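Local coordinates for protein metalloregulator ScaR (Streptococcus gordonii, PDB 3HRS) that probably represses transcription in response to manganese, binding DNA as a homodimer of the DtxR/MntR family, at residues K43-E47 with E48-K52. Sequence-based numbering, arbitrary orientation.
Sequences KLLAE and ELLIK. With SO4 (sulfate ion), chain E.
Leu44 and Leu45, on the last turn of helix 34-46, meet Leu49 and Leu50 just after the chain has turned out of the helix. The apolar contact is between leucine methyls and the CB of Leu44. CD1 of Leu50 lies 3.6 Å from CB of Leu44 and equally close to CD1 of Leu45, the Leu45 and Leu50 side chains crossing at about a right angle. CD2 of Leu49 reaches CD1 of Leu44 at 3.6 Å, and Glu47 lies beside Leu49, pointing the same way, with its CB 4.1 Å from that CD2. Leu44, Leu49 and Leu50 are buried, and helix 4-13 packs on them as well: Tyr7 against Leu44, Leu8 against Leu49, Leu11 against Leu50.

The backbone bonds make this a Schellman motif. Leu49 N donates to Leu44 O at 3.2 Å, almost in line with the carbonyl bond (167° at the oxygen), while Glu48 N donates to Leu45 O at 2.8 Å from well above the carbonyl plane. Glu48 is the C-prime residue, and its positive phi (55°) turns the chain so that the NH groups of Glu48 and Leu49 can both reach back to carbonyls of the last helical turn; the chain then runs on into strand 50-53, the first strand of the wing in this winged-helix DNA-binding domain. That strand pairs with 57-60, and the Thr61 hydroxyl hydrogen-bonds Glu48 O.

Two charged side chains reach toward Lys4. Lys43 is fully extended, CG anti to its own N (chi1 180°), which carries NZ to a sulfate ion, probably from the crystallisation liquor, for a weak hydrogen bond of 3.4 Å to O2; the backbone N of Lys4 also hydrogen-bonds this ion. The carboxylate of Glu47 makes a long, weak ion pair with the Lys4 side chain.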
ATOM      1  N   LYS A  43      -6.772  26.396  10.358  1.00 79.36           N
ATOM      2  CA  LYS A  43      -7.026  25.014  10.770  1.00 75.24           C
ATOM      3  C   LYS A  43      -5.857  24.478  11.600  1.00 75.60           C
ATOM      4  O   LYS A  43      -6.062  23.922  12.697  1.00 70.59           O
ATOM      5  CB  LYS A  43      -7.263  24.121   9.542  1.00 82.43           C
ATOM      6  CG  LYS A  43      -7.531  22.643   9.857  1.00 93.15           C
ATOM      7  CD  LYS A  43      -7.834  21.845   8.585  1.00104.85           C
ATOM      8  CE  LYS A  43      -8.134  20.366   8.879  1.00114.38           C
ATOM      9  NZ  LYS A  43      -8.370  19.567   7.628  1.00118.72           N
ATOM     10  N   LEU A  44      -4.643  24.654  11.064  1.00 72.20           N
ATOM     11  CA  LEU A  44      -3.401  24.305  11.758  1.00 64.38           C
ATOM     12  C   LEU A  44      -3.299  24.998  13.121  1.00 62.61           C
ATOM     13  O   LEU A  44      -2.944  24.361  14.114  1.00 62.20           O
ATOM     14  CB  LEU A  44      -2.178  24.615  10.884  1.00 57.82           C
ATOM     15  CG  LEU A  44      -1.464  23.440  10.205  1.00 56.73           C
ATOM     16  CD1 LEU A  44      -2.270  22.152  10.217  1.00 63.51           C
ATOM     17  CD2 LEU A  44      -1.023  23.768   8.790  1.00 58.07           C
ATOM     18  N   LEU A  45      -3.617  26.286  13.193  1.00 64.63           N
ATOM     19  CA  LEU A  45      -3.688  26.927  14.511  1.00 64.20           C
ATOM     20  C   LEU A  45      -4.719  26.232  15.392  1.00 64.25           C
ATOM     21  O   LEU A  45      -4.434  25.881  16.530  1.00 65.28           O
ATOM     22  CB  LEU A  45      -4.051  28.398  14.403  1.00 59.13           C
ATOM     23  CG  LEU A  45      -2.967  29.442  14.234  1.00 63.42           C
ATOM     24  CD1 LEU A  45      -1.692  28.981  14.909  1.00 67.49           C
ATOM     25  CD2 LEU A  45      -2.749  29.683  12.770  1.00 67.04           C
ATOM     26  N   ALA A  46      -5.923  26.042  14.862  1.00 64.88           N
ATOM     27  CA  ALA A  46      -7.017  25.508  15.663  1.00 63.44           C
ATOM     28  C   ALA A  46      -6.712  24.117  16.186  1.00 67.55           C
ATOM     29  O   ALA A  46      -7.153  23.757  17.276  1.00 55.74           O
ATOM     30  CB  ALA A  46      -8.303  25.496  14.873  1.00 54.33           C
ATOM     31  N   GLU A  47      -5.964  23.328  15.411  1.00 74.63           N
ATOM     32  CA  GLU A  47      -5.610  21.982  15.857  1.00 71.32           C
ATOM     33  C   GLU A  47      -4.394  22.000  16.787  1.00 73.06           C
ATOM     34  O   GLU A  47      -3.873  20.963  17.196  1.00 70.54           O
ATOM     35  CB  GLU A  47      -5.395  21.056  14.680  1.00 68.13           C
ATOM     36  CG  GLU A  47      -6.685  20.541  14.072  1.00 81.08           C
ATOM     37  CD  GLU A  47      -6.466  19.303  13.224  1.00 98.67           C
ATOM     38  OE1 GLU A  47      -7.027  19.247  12.104  1.00110.54           O
ATOM     39  OE2 GLU A  47      -5.727  18.390  13.671  1.00 98.39           O
ATOM     40  N   GLU A  48      -3.962  23.200  17.140  1.00 68.86           N
ATOM     41  CA  GLU A  48      -2.863  23.354  18.072  1.00 67.32           C
ATOM     42  C   GLU A  48      -1.612  22.592  17.600  1.00 67.02           C
ATOM     43  O   GLU A  48      -0.817  22.131  18.416  1.00 67.80           O
ATOM     44  CB  GLU A  48      -3.315  22.940  19.469  1.00 56.99           C
ATOM     45  CG  GLU A  48      -4.585  23.653  19.881  1.00 62.00           C
ATOM     46  CD  GLU A  48      -5.121  23.202  21.237  1.00 75.75           C
ATOM     47  OE1 GLU A  48      -4.874  22.025  21.615  1.00 81.11           O
ATOM     48  OE2 GLU A  48      -5.792  24.024  21.923  1.00 69.17           O
ATOM     49  N   LEU A  49      -1.448  22.481  16.280  1.00 61.09           N
ATOM     50  CA  LEU A  49      -0.208  21.978  15.671  1.00 69.27           C
ATOM     51  C   LEU A  49       0.899  23.042  15.660  1.00 75.08           C
ATOM     52  O   LEU A  49       2.070  22.723  15.821  1.00 81.45           O
ATOM     53  CB  LEU A  49      -0.468  21.505  14.243  1.00 62.13           C
ATOM     54  CG  LEU A  49      -0.776  20.027  14.050  1.00 65.51           C
ATOM     55  CD1 LEU A  49      -1.135  19.350  15.358  1.00 58.22           C
ATOM     56  CD2 LEU A  49      -1.869  19.840  12.994  1.00 66.04           C
ATOM     57  N   LEU A  50       0.530  24.304  15.456  1.00 70.30           N
ATOM     58  CA  LEU A  50       1.492  25.389  15.601  1.00 71.08           C
ATOM     59  C   LEU A  50       0.870  26.606  16.277  1.00 75.01           C
ATOM     60  O   LEU A  50      -0.353  26.697  16.382  1.00 83.29           O
ATOM     61  CB  LEU A  50       2.113  25.747  14.248  1.00 66.30           C
ATOM     62  CG  LEU A  50       1.221  25.499  13.038  1.00 65.07           C
ATOM     63  CD1 LEU A  50       0.057  26.414  13.129  1.00 69.62           C
ATOM     64  CD2 LEU A  50       1.968  25.717  11.724  1.00 61.12           C
ATOM     65  N   ILE A  51       1.715  27.517  16.763  1.00 68.23           N
ATOM     66  CA  ILE A  51       1.274  28.827  17.262  1.00 56.77           C
ATOM     67  C   ILE A  51       2.010  29.964  16.531  1.00 67.00           C
ATOM     68  O   ILE A  51       3.125  29.770  16.029  1.00 74.01           O
ATOM     69  CB  ILE A  51       1.619  28.969  18.726  1.00 50.41           C
ATOM     70  CG1 ILE A  51       3.150  29.014  18.876  1.00 52.14           C
ATOM     71  CG2 ILE A  51       0.959  27.847  19.552  1.00 40.16           C
ATOM     72  CD1 ILE A  51       3.663  28.689  20.273  1.00 50.20           C
ATOM     73  N   LYS A  52       1.404  31.146  16.460  1.00 70.32           N
ATOM     74  CA  LYS A  52       2.091  32.301  15.867  1.00 73.12           C
ATOM     75  C   LYS A  52       3.293  32.695  16.725  1.00 69.45           C
ATOM     76  O   LYS A  52       3.290  32.506  17.934  1.00 68.86           O
ATOM     77  CB  LYS A  52       1.151  33.506  15.721  1.00 74.10           C
ATOM     78  CG  LYS A  52       0.292  33.526  14.457  1.00 84.46           C
ATOM     79  CD  LYS A  52      -1.001  34.317  14.694  1.00 96.31           C
ATOM     80  CE  LYS A  52      -1.665  34.778  13.395  1.00104.05           C
ATOM     81  NZ  LYS A  52      -1.066  36.051  12.864  1.00112.86           N
TER
HETATM   82  S   SO4 E 218      -6.767  16.373   5.843  1.00155.24           S
HETATM   83  O1  SO4 E 218      -5.943  15.419   5.101  1.00153.20           O
HETATM   84  O2  SO4 E 218      -6.404  17.754   5.518  1.00149.53           O
HETATM   85  O3  SO4 E 218      -8.169  16.167   5.489  1.00156.41           O
HETATM   86  O4  SO4 E 218      -6.586  16.127   7.273  1.00156.85           O